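Long-range contacts in Serine/threonine-protein kinase Tel1 (Chaetomium thermophilum, PDB 6SKY), which probably phosphorylates proteins on serine or threonine followed by glutamine, using ATP, to set off checkpoint signalling when DNA is damaged: residues V2816-C2821 / T2919-I2924; L1674-K1679 / Q1717-E1722; P1595-L1600 / N2098-S2103. One frame throughout, in Å; residues are numbered along the deposited sequence.

Contact 1: V2816-C2821 / T2919-I2924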
ATOM      1  N   VAL A2816       9.411 -20.657   9.260  1.00 21.77           N
ATOM      2  CA  VAL A2816       9.051 -21.209   7.961  1.00 21.77           C
ATOM      3  C   VAL A2816       7.555 -21.470   7.876  1.00 21.77           C
ATOM      4  O   VAL A2816       6.922 -21.176   6.860  1.00 21.77           O
ATOM      5  CB  VAL A2816       9.871 -22.477   7.683  1.00 21.77           C
ATOM      6  CG1 VAL A2816       9.486 -23.084   6.365  1.00 21.77           C
ATOM      7  CG2 VAL A2816      11.328 -22.157   7.691  1.00 21.77           C
ATOM      8  N   PHE A2817       6.960 -22.009   8.937  1.00 18.25           N
ATOM      9  CA  PHE A2817       5.558 -22.401   8.862  1.00 18.25           C
ATOM     10  C   PHE A2817       4.652 -21.191   8.722  1.00 18.25           C
ATOM     11  O   PHE A2817       3.770 -21.165   7.863  1.00 18.25           O
ATOM     12  CB  PHE A2817       5.165 -23.218  10.088  1.00 18.25           C
ATOM     13  CG  PHE A2817       3.727 -23.620  10.099  1.00 18.25           C
ATOM     14  CD1 PHE A2817       3.269 -24.608   9.265  1.00 18.25           C
ATOM     15  CD2 PHE A2817       2.831 -23.004  10.937  1.00 18.25           C
ATOM     16  CE1 PHE A2817       1.959 -24.969   9.269  1.00 18.25           C
ATOM     17  CE2 PHE A2817       1.522 -23.367  10.937  1.00 18.25           C
ATOM     18  CZ  PHE A2817       1.087 -24.350  10.101  1.00 18.25           C
ATOM     19  N   ARG A2818       4.850 -20.178   9.557  1.00 18.51           N
ATOM     20  CA  ARG A2818       3.967 -19.022   9.532  1.00 18.51           C
ATOM     21  C   ARG A2818       4.153 -18.201   8.264  1.00 18.51           C
ATOM     22  O   ARG A2818       3.175 -17.731   7.673  1.00 18.51           O
ATOM     23  CB  ARG A2818       4.214 -18.179  10.769  1.00 18.51           C
ATOM     24  CG  ARG A2818       3.082 -17.291  11.130  1.00 18.51           C
ATOM     25  CD  ARG A2818       3.362 -16.572  12.412  1.00 18.51           C
ATOM     26  NE  ARG A2818       3.321 -17.470  13.555  1.00 18.51           N
ATOM     27  CZ  ARG A2818       2.273 -17.609  14.351  1.00 18.51           C
ATOM     28  NH1 ARG A2818       2.324 -18.446  15.367  1.00 18.51           N
ATOM     29  NH2 ARG A2818       1.179 -16.907  14.130  1.00 18.51           N
ATOM     30  N   ARG A2819       5.392 -18.046   7.807  1.00 22.26           N
ATOM     31  CA  ARG A2819       5.633 -17.320   6.570  1.00 22.26           C
ATOM     32  C   ARG A2819       5.059 -18.058   5.374  1.00 22.26           C
ATOM     33  O   ARG A2819       4.529 -17.433   4.455  1.00 22.26           O
ATOM     34  CB  ARG A2819       7.123 -17.082   6.374  1.00 22.26           C
ATOM     35  CG  ARG A2819       7.753 -16.205   7.412  1.00 22.26           C
ATOM     36  CD  ARG A2819       8.126 -14.877   6.857  1.00 22.26           C
ATOM     37  NE  ARG A2819       9.120 -14.986   5.805  1.00 22.26           N
ATOM     38  CZ  ARG A2819       9.467 -13.979   5.018  1.00 22.26           C
ATOM     39  NH1 ARG A2819      10.378 -14.153   4.077  1.00 22.26           N
ATOM     40  NH2 ARG A2819       8.894 -12.802   5.169  1.00 22.26           N
ATOM     41  N   CYS A2820       5.143 -19.385   5.362  1.00 22.40           N
ATOM     42  CA  CYS A2820       4.608 -20.122   4.229  1.00 22.40           C
ATOM     43  C   CYS A2820       3.092 -20.180   4.255  1.00 22.40           C
ATOM     44  O   CYS A2820       2.465 -20.169   3.195  1.00 22.40           O
ATOM     45  CB  CYS A2820       5.201 -21.525   4.189  1.00 22.40           C
ATOM     46  SG  CYS A2820       6.906 -21.551   3.651  1.00 22.40           S
ATOM     47  N   CYS A2821       2.488 -20.219   5.441  1.00 17.76           N
ATOM     48  CA  CYS A2821       1.046 -20.043   5.549  1.00 17.76           C
ATOM     49  C   CYS A2821       0.614 -18.702   4.982  1.00 17.76           C
ATOM     50  O   CYS A2821      -0.374 -18.622   4.248  1.00 17.76           O
ATOM     51  CB  CYS A2821       0.612 -20.162   7.006  1.00 17.76           C
ATOM     52  SG  CYS A2821       0.472 -21.807   7.643  1.00 17.76           S
ATOM     53  N   THR A2919      -5.230 -13.023   9.812  1.00 22.92           N
ATOM     54  CA  THR A2919      -5.970 -14.244   9.523  1.00 22.92           C
ATOM     55  C   THR A2919      -5.182 -15.477   9.933  1.00 22.92           C
ATOM     56  O   THR A2919      -5.717 -16.382  10.579  1.00 22.92           O
ATOM     57  CB  THR A2919      -6.307 -14.304   8.041  1.00 22.92           C
ATOM     58  OG1 THR A2919      -6.849 -13.050   7.630  1.00 22.92           O
ATOM     59  CG2 THR A2919      -7.317 -15.377   7.791  1.00 22.92           C
ATOM     60  N   VAL A2920      -3.903 -15.529   9.564  1.00 20.42           N
ATOM     61  CA  VAL A2920      -3.070 -16.667   9.925  1.00 20.42           C
ATOM     62  C   VAL A2920      -2.877 -16.741  11.433  1.00 20.42           C
ATOM     63  O   VAL A2920      -2.842 -17.832  12.007  1.00 20.42           O
ATOM     64  CB  VAL A2920      -1.731 -16.598   9.175  1.00 20.42           C
ATOM     65  CG1 VAL A2920      -0.806 -17.683   9.637  1.00 20.42           C
ATOM     66  CG2 VAL A2920      -1.968 -16.731   7.704  1.00 20.42           C
ATOM     67  N   ASN A2921      -2.759 -15.596  12.107  1.00 24.12           N
ATOM     68  CA  ASN A2921      -2.665 -15.610  13.562  1.00 24.12           C
ATOM     69  C   ASN A2921      -3.896 -16.241  14.181  1.00 24.12           C
ATOM     70  O   ASN A2921      -3.791 -17.080  15.079  1.00 24.12           O
ATOM     71  CB  ASN A2921      -2.483 -14.197  14.103  1.00 24.12           C
ATOM     72  CG  ASN A2921      -1.109 -13.662  13.876  1.00 24.12           C
ATOM     73  OD1 ASN A2921      -0.313 -14.257  13.169  1.00 24.12           O
ATOM     74  ND2 ASN A2921      -0.820 -12.520  14.465  1.00 24.12           N
ATOM     75  N   ASP A2922      -5.077 -15.847  13.715  1.00 25.73           N
ATOM     76  CA  ASP A2922      -6.301 -16.406  14.273  1.00 25.73           C
ATOM     77  C   ASP A2922      -6.413 -17.898  13.990  1.00 25.73           C
ATOM     78  O   ASP A2922      -6.840 -18.674  14.853  1.00 25.73           O
ATOM     79  CB  ASP A2922      -7.507 -15.663  13.719  1.00 25.73           C
ATOM     80  CG  ASP A2922      -8.580 -15.444  14.759  1.00 25.73           C
ATOM     81  OD1 ASP A2922      -8.313 -15.691  15.955  1.00 25.73           O
ATOM     82  OD2 ASP A2922      -9.697 -15.024  14.388  1.00 25.73           O
ATOM     83  N   LEU A2923      -6.018 -18.322  12.788  1.00 21.80           N
ATOM     84  CA  LEU A2923      -6.093 -19.736  12.437  1.00 21.80           C
ATOM     85  C   LEU A2923      -5.162 -20.575  13.295  1.00 21.80           C
ATOM     86  O   LEU A2923      -5.546 -21.642  13.775  1.00 21.80           O
ATOM     87  CB  LEU A2923      -5.765 -19.929  10.964  1.00 21.80           C
ATOM     88  CG  LEU A2923      -6.803 -19.453   9.968  1.00 21.80           C
ATOM     89  CD1 LEU A2923      -6.270 -19.619   8.586  1.00 21.80           C
ATOM     90  CD2 LEU A2923      -8.056 -20.233  10.157  1.00 21.80           C
ATOM     91  N   ILE A2924      -3.924 -20.122  13.485  1.00 37.14           N
ATOM     92  CA  ILE A2924      -2.988 -20.886  14.298  1.00 37.14           C
ATOM     93  C   ILE A2924      -3.375 -20.826  15.765  1.00 37.14           C
ATOM     94  O   ILE A2924      -3.057 -21.735  16.531  1.00 37.14           O
ATOM     95  CB  ILE A2924      -1.549 -20.396  14.062  1.00 37.14           C
ATOM     96  CG1 ILE A2924      -1.169 -20.554  12.600  1.00 37.14           C
ATOM     97  CG2 ILE A2924      -0.572 -21.173  14.879  1.00 37.14           C
ATOM     98  CD1 ILE A2924       0.256 -20.269  12.314  1.00 37.14           C
TER
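R2818 reaches across to V2920, N2921 and I2924, joining a helix of the PI3/PI4-kinase catalytic region, 2816-2828, to the FATC helix 2916-2927. This is helix-on-helix packing within the kinase module of a PIKK enzyme. The axes of the two short segments approach to 10.5 Å and run at 126° to each other, so the arginine, rather than close backbone contact, spans much of the interval. From CB its chain sets out with CG anti to the backbone N (chi1 -158°), which carries CG along the flank of V2920, 4.2 Å from CG1. A bend at chi3, about the CG-CD bond, then turns the guanidinium over I2924. NE has a long, weak ion pair with E2814 on its own side. CD1 of I2924 sits over the centre of one guanidinium face, 3.9 Å from CZ, while NH1 lies 4.0 Å from the isoleucine's CG2. At the far end NH2 gives a weak hydrogen bond to N2921 OD1, 3.2 Å long and bent to 126° at the hydrogen. The stronger partner of this amide lies elsewhere: N2921 ND2 donates to the carbonyl of A2259 of the second subunit, and the neighbouring D2922 forms a salt bridge with R2260 of that same subunit, so this FATC helix also faces the dimer partner. The rest of the contact is apolar. C2821 CB rests 3.9 Å from V2920 CG1, and I2924 CD1, besides lying on the guanidinium, meets the ring edge of F2817 at CE2, 3.6 Å away.

Contact 2: L1674-K1679 / Q1717-E1722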
ATOM      1  N   LEU A1674      38.146 -48.692   6.869  1.00 39.32           N
ATOM      2  CA  LEU A1674      39.598 -48.779   6.957  1.00 39.32           C
ATOM      3  C   LEU A1674      40.169 -49.676   5.873  1.00 39.32           C
ATOM      4  O   LEU A1674      41.238 -49.389   5.330  1.00 39.32           O
ATOM      5  CB  LEU A1674      40.018 -49.277   8.330  1.00 39.32           C
ATOM      6  CG  LEU A1674      40.178 -48.179   9.362  1.00 39.32           C
ATOM      7  CD1 LEU A1674      40.757 -48.758  10.606  1.00 39.32           C
ATOM      8  CD2 LEU A1674      41.065 -47.105   8.812  1.00 39.32           C
ATOM      9  N   LEU A1675      39.479 -50.763   5.537  1.00 43.96           N
ATOM     10  CA  LEU A1675      39.977 -51.635   4.484  1.00 43.96           C
ATOM     11  C   LEU A1675      39.977 -50.934   3.139  1.00 43.96           C
ATOM     12  O   LEU A1675      40.905 -51.111   2.353  1.00 43.96           O
ATOM     13  CB  LEU A1675      39.157 -52.915   4.419  1.00 43.96           C
ATOM     14  CG  LEU A1675      39.447 -53.874   5.566  1.00 43.96           C
ATOM     15  CD1 LEU A1675      38.683 -55.151   5.380  1.00 43.96           C
ATOM     16  CD2 LEU A1675      40.922 -54.142   5.641  1.00 43.96           C
ATOM     17  N   ASN A1676      38.956 -50.130   2.851  1.00 43.15           N
ATOM     18  CA  ASN A1676      38.966 -49.375   1.604  1.00 43.15           C
ATOM     19  C   ASN A1676      40.055 -48.316   1.609  1.00 43.15           C
ATOM     20  O   ASN A1676      40.720 -48.099   0.589  1.00 43.15           O
ATOM     21  CB  ASN A1676      37.607 -48.735   1.362  1.00 43.15           C
ATOM     22  CG  ASN A1676      36.571 -49.733   0.950  1.00 43.15           C
ATOM     23  OD1 ASN A1676      36.809 -50.930   0.980  1.00 43.15           O
ATOM     24  ND2 ASN A1676      35.407 -49.249   0.561  1.00 43.15           N
ATOM     25  N   LEU A1677      40.263 -47.653   2.745  1.00 39.62           N
ATOM     26  CA  LEU A1677      41.328 -46.662   2.819  1.00 39.62           C
ATOM     27  C   LEU A1677      42.692 -47.296   2.603  1.00 39.62           C
ATOM     28  O   LEU A1677      43.566 -46.698   1.971  1.00 39.62           O
ATOM     29  CB  LEU A1677      41.292 -45.945   4.159  1.00 39.62           C
ATOM     30  CG  LEU A1677      40.368 -44.746   4.261  1.00 39.62           C
ATOM     31  CD1 LEU A1677      40.577 -44.089   5.584  1.00 39.62           C
ATOM     32  CD2 LEU A1677      40.665 -43.791   3.154  1.00 39.62           C
ATOM     33  N   ILE A1678      42.897 -48.502   3.123  1.00 39.83           N
ATOM     34  CA  ILE A1678      44.185 -49.166   2.970  1.00 39.83           C
ATOM     35  C   ILE A1678      44.339 -49.729   1.567  1.00 39.83           C
ATOM     36  O   ILE A1678      45.425 -49.684   0.987  1.00 39.83           O
ATOM     37  CB  ILE A1678      44.345 -50.255   4.039  1.00 39.83           C
ATOM     38  CG1 ILE A1678      44.494 -49.622   5.417  1.00 39.83           C
ATOM     39  CG2 ILE A1678      45.536 -51.112   3.747  1.00 39.83           C
ATOM     40  CD1 ILE A1678      44.469 -50.612   6.537  1.00 39.83           C
ATOM     41  N   LYS A1679      43.261 -50.254   0.991  1.00 43.32           N
ATOM     42  CA  LYS A1679      43.322 -50.782  -0.362  1.00 43.32           C
ATOM     43  C   LYS A1679      43.636 -49.691  -1.369  1.00 43.32           C
ATOM     44  O   LYS A1679      44.385 -49.921  -2.323  1.00 43.32           O
ATOM     45  CB  LYS A1679      42.005 -51.458  -0.717  1.00 43.32           C
ATOM     46  CG  LYS A1679      41.953 -51.974  -2.124  1.00 43.32           C
ATOM     47  CD  LYS A1679      40.545 -52.351  -2.508  1.00 43.32           C
ATOM     48  CE  LYS A1679      39.657 -51.133  -2.562  1.00 43.32           C
ATOM     49  NZ  LYS A1679      38.258 -51.493  -2.889  1.00 43.32           N
ATOM     50  N   GLN A1717      35.764 -59.609   2.323  1.00 71.65           N
ATOM     51  CA  GLN A1717      35.174 -60.111   1.087  1.00 71.65           C
ATOM     52  C   GLN A1717      34.377 -59.052   0.344  1.00 71.65           C
ATOM     53  O   GLN A1717      34.055 -59.258  -0.831  1.00 71.65           O
ATOM     54  CB  GLN A1717      34.267 -61.311   1.369  1.00 71.65           C
ATOM     55  CG  GLN A1717      34.928 -62.450   2.131  1.00 71.65           C
ATOM     56  CD  GLN A1717      35.672 -63.420   1.245  1.00 71.65           C
ATOM     57  OE1 GLN A1717      35.504 -63.426   0.027  1.00 71.65           O
ATOM     58  NE2 GLN A1717      36.500 -64.256   1.856  1.00 71.65           N
ATOM     59  N   GLU A1718      34.049 -57.935   0.988  1.00 71.08           N
ATOM     60  CA  GLU A1718      33.309 -56.862   0.347  1.00 71.08           C
ATOM     61  C   GLU A1718      34.118 -55.588   0.172  1.00 71.08           C
ATOM     62  O   GLU A1718      33.670 -54.686  -0.541  1.00 71.08           O
ATOM     63  CB  GLU A1718      32.037 -56.553   1.140  1.00 71.08           C
ATOM     64  CG  GLU A1718      31.249 -57.798   1.475  1.00 71.08           C
ATOM     65  CD  GLU A1718      29.796 -57.516   1.753  1.00 71.08           C
ATOM     66  OE1 GLU A1718      29.280 -56.500   1.240  1.00 71.08           O
ATOM     67  OE2 GLU A1718      29.170 -58.315   2.481  1.00 71.08           O
ATOM     68  N   SER A1719      35.285 -55.486   0.799  1.00 62.10           N
ATOM     69  CA  SER A1719      36.180 -54.365   0.558  1.00 62.10           C
ATOM     70  C   SER A1719      37.242 -54.656  -0.488  1.00 62.10           C
ATOM     71  O   SER A1719      37.701 -53.728  -1.160  1.00 62.10           O
ATOM     72  CB  SER A1719      36.870 -53.955   1.857  1.00 62.10           C
ATOM     73  OG  SER A1719      35.920 -53.522   2.807  1.00 62.10           O
ATOM     74  N   LEU A1720      37.645 -55.907  -0.643  1.00 64.40           N
ATOM     75  CA  LEU A1720      38.736 -56.221  -1.542  1.00 64.40           C
ATOM     76  C   LEU A1720      38.247 -57.041  -2.726  1.00 64.40           C
ATOM     77  O   LEU A1720      37.387 -57.913  -2.564  1.00 64.40           O
ATOM     78  CB  LEU A1720      39.835 -57.003  -0.818  1.00 64.40           C
ATOM     79  CG  LEU A1720      40.364 -56.434   0.495  1.00 64.40           C
ATOM     80  CD1 LEU A1720      41.464 -57.315   1.023  1.00 64.40           C
ATOM     81  CD2 LEU A1720      40.859 -55.018   0.323  1.00 64.40           C
ATOM     82  N   PRO A1721      38.761 -56.782  -3.923  1.00 66.37           N
ATOM     83  CA  PRO A1721      38.500 -57.687  -5.043  1.00 66.37           C
ATOM     84  C   PRO A1721      39.202 -59.019  -4.833  1.00 66.37           C
ATOM     85  O   PRO A1721      40.111 -59.152  -4.012  1.00 66.37           O
ATOM     86  CB  PRO A1721      39.068 -56.937  -6.250  1.00 66.37           C
ATOM     87  CG  PRO A1721      40.028 -55.969  -5.680  1.00 66.37           C
ATOM     88  CD  PRO A1721      39.497 -55.582  -4.343  1.00 66.37           C
ATOM     89  N   GLU A1722      38.761 -60.017  -5.592  1.00 69.00           N
ATOM     90  CA  GLU A1722      39.259 -61.373  -5.373  1.00 69.00           C
ATOM     91  C   GLU A1722      40.756 -61.531  -5.611  1.00 69.00           C
ATOM     92  O   GLU A1722      41.407 -62.211  -4.797  1.00 69.00           O
ATOM     93  CB  GLU A1722      38.475 -62.361  -6.240  1.00 69.00           C
ATOM     94  CG  GLU A1722      38.858 -63.807  -5.999  1.00 69.00           C
ATOM     95  CD  GLU A1722      38.228 -64.743  -7.004  1.00 69.00           C
ATOM     96  OE1 GLU A1722      37.507 -64.247  -7.897  1.00 69.00           O
ATOM     97  OE2 GLU A1722      38.454 -65.967  -6.907  1.00 69.00           O
TER
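Side chains K1679, L1675 and N1676 on the flank of helix 1670-1684 receive S1719, L1720 and P1721 at the C-terminal end of helix 1710-1719, a helix-side to helix-end contact within the alpha-solenoid part of the chain. Helix 1687-1706 comes between the two in sequence and closes one flank: L1675 packs on its L1697 and I1700, and L1720 on its V1701. The polar link is a single bond. K1679 NZ donates to the carbonyl oxygen of S1719, 2.9 Å away, approaching nearly along the C=O axis (169°). S1719 is the last helical residue, so the ammonium group sits at the carbonyl end of helix 1710-1719, where its charge would be expected to interact well with the helix dipole. A bend at chi3 (66°) folds the lysine chain back toward that oxygen. Its aliphatic part is used as well: CB lies 3.9 Å from L1720 CD2, and CD touches P1721 CD at 3.9 Å, just where the chain leaves one helix and, with P1721 at the N-cap position, starts helix 1722-1726. S1719 itself is wedged against L1675, the two CB atoms 3.6 Å apart. Its hydroxyl is committed to its own helix through a hydrogen bond with the carbonyl of A1715, and N1676 brings OD1 to 3.2 Å from S1719 CB.

Contact 3: P1595-L1600 / N2098-S2103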
ATOM      1  N   PRO A1595      40.650 -22.357 -26.332  1.00 55.66           N
ATOM      2  CA  PRO A1595      40.362 -21.750 -27.627  1.00 55.66           C
ATOM      3  C   PRO A1595      39.968 -20.298 -27.463  1.00 55.66           C
ATOM      4  O   PRO A1595      39.367 -19.911 -26.444  1.00 55.66           O
ATOM      5  CB  PRO A1595      39.192 -22.589 -28.158  1.00 55.66           C
ATOM      6  CG  PRO A1595      39.231 -23.842 -27.389  1.00 55.66           C
ATOM      7  CD  PRO A1595      39.777 -23.503 -26.050  1.00 55.66           C
ATOM      8  N   PRO A1596      40.282 -19.454 -28.443  1.00 58.38           N
ATOM      9  CA  PRO A1596      39.925 -18.036 -28.329  1.00 58.38           C
ATOM     10  C   PRO A1596      38.424 -17.835 -28.260  1.00 58.38           C
ATOM     11  O   PRO A1596      37.910 -17.240 -27.309  1.00 58.38           O
ATOM     12  CB  PRO A1596      40.517 -17.421 -29.602  1.00 58.38           C
ATOM     13  CG  PRO A1596      40.623 -18.551 -30.557  1.00 58.38           C
ATOM     14  CD  PRO A1596      40.916 -19.763 -29.734  1.00 58.38           C
ATOM     15  N   SER A1597      37.717 -18.346 -29.258  1.00 58.70           N
ATOM     16  CA  SER A1597      36.271 -18.241 -29.320  1.00 58.70           C
ATOM     17  C   SER A1597      35.646 -19.385 -28.531  1.00 58.70           C
ATOM     18  O   SER A1597      36.323 -20.108 -27.798  1.00 58.70           O
ATOM     19  CB  SER A1597      35.805 -18.238 -30.772  1.00 58.70           C
ATOM     20  OG  SER A1597      34.410 -18.460 -30.851  1.00 58.70           O
ATOM     21  N   SER A1598      34.340 -19.554 -28.667  1.00 60.56           N
ATOM     22  CA  SER A1598      33.651 -20.670 -28.053  1.00 60.56           C
ATOM     23  C   SER A1598      32.857 -21.483 -29.057  1.00 60.56           C
ATOM     24  O   SER A1598      32.186 -22.436 -28.661  1.00 60.56           O
ATOM     25  CB  SER A1598      32.717 -20.186 -26.939  1.00 60.56           C
ATOM     26  OG  SER A1598      32.125 -21.282 -26.275  1.00 60.56           O
ATOM     27  N   ARG A1599      32.894 -21.126 -30.337  1.00 70.37           N
ATOM     28  CA  ARG A1599      32.352 -21.998 -31.365  1.00 70.37           C
ATOM     29  C   ARG A1599      33.310 -23.125 -31.707  1.00 70.37           C
ATOM     30  O   ARG A1599      32.874 -24.163 -32.211  1.00 70.37           O
ATOM     31  CB  ARG A1599      32.021 -21.191 -32.624  1.00 70.37           C
ATOM     32  CG  ARG A1599      30.960 -21.832 -33.502  1.00 70.37           C
ATOM     33  CD  ARG A1599      30.518 -20.912 -34.627  1.00 70.37           C
ATOM     34  NE  ARG A1599      29.335 -21.430 -35.312  1.00 70.37           N
ATOM     35  CZ  ARG A1599      28.813 -20.905 -36.417  1.00 70.37           C
ATOM     36  NH1 ARG A1599      29.369 -19.840 -36.978  1.00 70.37           N
ATOM     37  NH2 ARG A1599      27.734 -21.449 -36.964  1.00 70.37           N
ATOM     38  N   LEU A1600      34.600 -22.940 -31.442  1.00 67.20           N
ATOM     39  CA  LEU A1600      35.616 -23.957 -31.653  1.00 67.20           C
ATOM     40  C   LEU A1600      35.938 -24.725 -30.384  1.00 67.20           C
ATOM     41  O   LEU A1600      37.002 -25.338 -30.297  1.00 67.20           O
ATOM     42  CB  LEU A1600      36.890 -23.317 -32.196  1.00 67.20           C
ATOM     43  CG  LEU A1600      36.686 -22.303 -33.315  1.00 67.20           C
ATOM     44  CD1 LEU A1600      38.014 -21.687 -33.704  1.00 67.20           C
ATOM     45  CD2 LEU A1600      36.020 -22.962 -34.506  1.00 67.20           C
ATOM     46  N   ASN A2098      33.355 -12.249 -29.092  1.00 43.79           N
ATOM     47  CA  ASN A2098      33.834 -13.183 -30.097  1.00 43.79           C
ATOM     48  C   ASN A2098      32.858 -13.382 -31.244  1.00 43.79           C
ATOM     49  O   ASN A2098      33.022 -14.324 -32.021  1.00 43.79           O
ATOM     50  CB  ASN A2098      34.143 -14.530 -29.451  1.00 43.79           C
ATOM     51  CG  ASN A2098      35.379 -14.494 -28.603  1.00 43.79           C
ATOM     52  OD1 ASN A2098      36.313 -13.752 -28.878  1.00 43.79           O
ATOM     53  ND2 ASN A2098      35.398 -15.303 -27.564  1.00 43.79           N
ATOM     54  N   VAL A2099      31.851 -12.540 -31.372  1.00 48.18           N
ATOM     55  CA  VAL A2099      30.932 -12.674 -32.493  1.00 48.18           C
ATOM     56  C   VAL A2099      31.620 -12.187 -33.756  1.00 48.18           C
ATOM     57  O   VAL A2099      32.385 -11.219 -33.745  1.00 48.18           O
ATOM     58  CB  VAL A2099      29.615 -11.919 -32.242  1.00 48.18           C
ATOM     59  CG1 VAL A2099      28.858 -12.551 -31.109  1.00 48.18           C
ATOM     60  CG2 VAL A2099      29.889 -10.485 -31.944  1.00 48.18           C
ATOM     61  N   ARG A2100      31.353 -12.875 -34.862  1.00 62.45           N
ATOM     62  CA  ARG A2100      31.985 -12.570 -36.131  1.00 62.45           C
ATOM     63  C   ARG A2100      31.022 -12.113 -37.211  1.00 62.45           C
ATOM     64  O   ARG A2100      31.466 -11.468 -38.164  1.00 62.45           O
ATOM     65  CB  ARG A2100      32.762 -13.793 -36.642  1.00 62.45           C
ATOM     66  CG  ARG A2100      34.029 -14.069 -35.861  1.00 62.45           C
ATOM     67  CD  ARG A2100      34.470 -15.520 -35.956  1.00 62.45           C
ATOM     68  NE  ARG A2100      33.572 -16.419 -35.237  1.00 62.45           N
ATOM     69  CZ  ARG A2100      33.882 -17.661 -34.877  1.00 62.45           C
ATOM     70  NH1 ARG A2100      32.999 -18.406 -34.229  1.00 62.45           N
ATOM     71  NH2 ARG A2100      35.076 -18.158 -35.160  1.00 62.45           N
ATOM     72  N   ASP A2101      29.732 -12.413 -37.101  1.00 65.58           N
ATOM     73  CA  ASP A2101      28.782 -11.999 -38.122  1.00 65.58           C
ATOM     74  C   ASP A2101      27.418 -11.789 -37.479  1.00 65.58           C
ATOM     75  O   ASP A2101      27.294 -11.698 -36.256  1.00 65.58           O
ATOM     76  CB  ASP A2101      28.735 -13.021 -39.261  1.00 65.58           C
ATOM     77  CG  ASP A2101      29.246 -12.449 -40.564  1.00 65.58           C
ATOM     78  OD1 ASP A2101      29.554 -11.239 -40.591  1.00 65.58           O
ATOM     79  OD2 ASP A2101      29.345 -13.201 -41.558  1.00 65.58           O
ATOM     80  N   GLN A2102      26.388 -11.705 -38.320  1.00 60.15           N
ATOM     81  CA  GLN A2102      25.037 -11.423 -37.854  1.00 60.15           C
ATOM     82  C   GLN A2102      24.364 -12.657 -37.278  1.00 60.15           C
ATOM     83  O   GLN A2102      23.629 -12.562 -36.287  1.00 60.15           O
ATOM     84  CB  GLN A2102      24.205 -10.869 -39.004  1.00 60.15           C
ATOM     85  CG  GLN A2102      24.751  -9.604 -39.602  1.00 60.15           C
ATOM     86  CD  GLN A2102      24.299  -8.389 -38.844  1.00 60.15           C
ATOM     87  OE1 GLN A2102      23.394  -8.468 -38.017  1.00 60.15           O
ATOM     88  NE2 GLN A2102      24.925  -7.250 -39.117  1.00 60.15           N
ATOM     89  N   SER A2103      24.582 -13.817 -37.896  1.00 60.06           N
ATOM     90  CA  SER A2103      23.972 -15.041 -37.394  1.00 60.06           C
ATOM     91  C   SER A2103      24.428 -15.339 -35.975  1.00 60.06           C
ATOM     92  O   SER A2103      23.638 -15.798 -35.140  1.00 60.06           O
ATOM     93  CB  SER A2103      24.308 -16.202 -38.322  1.00 60.06           C
ATOM     94  OG  SER A2103      25.693 -16.234 -38.600  1.00 60.06           O
TER
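The guanidinium of R2100 is received by S1597 and R1599, which meet it in two different ways. The R2100 chain bends at chi3, which brings the guanidinium round to the loop. S1597 lies over one face with its CB, and its OG comes to 3.7 Å from R2100 NH1. R1599 instead meets the edge, its CB in the guanidinium plane and 3.4 Å from R2100 NH1. Further along the same extended chain R1599 CD lies 3.5 Å from that nitrogen, so the aliphatic part of one arginine borders the charged end of the other. The two guanidinium planes are inclined by 61°, with R1599 NH1 and R2100 NH1 4.8 Å apart. The two guanidinium groups share an acid: E2104 forms a salt bridge with R1599 NH1 and a long, weak ion pair with R2100 NE. Here the loop between helices 1578-1588 and 1606-1619 docks on the connection between helices 2077-2097 and 2102-2119 of the FAT domain, a helical-repeat domain of the TPR clan. An ST turn shapes this part of the loop. S1597 directs OG away from its own backbone N (chi1 166°) and back over the following residues, where it accepts a hydrogen bond from R1599 N of 3.1 Å, nearly straight at 169°. With an alanine here, R1599 N has no OG to bond, and the turn would probably be freer to shift, with R1599 CB less firmly placed at the edge of R2100. N2098 touches the loop at another point, its ND2 3.5 Å from S1597 CA. Its OD1 accepts a hydrogen bond from R2056 NH1, which probably sets which way round the amide is turned, with ND2 3.2 Å from P1596 O.

How the contacts relate
The three contacts illustrate how a large helical kinase is tied together at widely separated points. Contact 2, a local closure, is nested inside the long loop of chain closed by contact 3; contact 1 follows both in sequence. The centre of contact 1 lies about 53 Å from the centres of both contact 2 and contact 3, which are themselves about 50 Å apart between centres, and in every pair even the nearest atoms stay about 36 to 38 Å apart. Contacts 1 and 3 lie on opposite sides of the chain's centre. None of them lies at the nucleotide or magnesium site, though contact 1 belongs to the kinase module that carries it and alone also touches the second subunit.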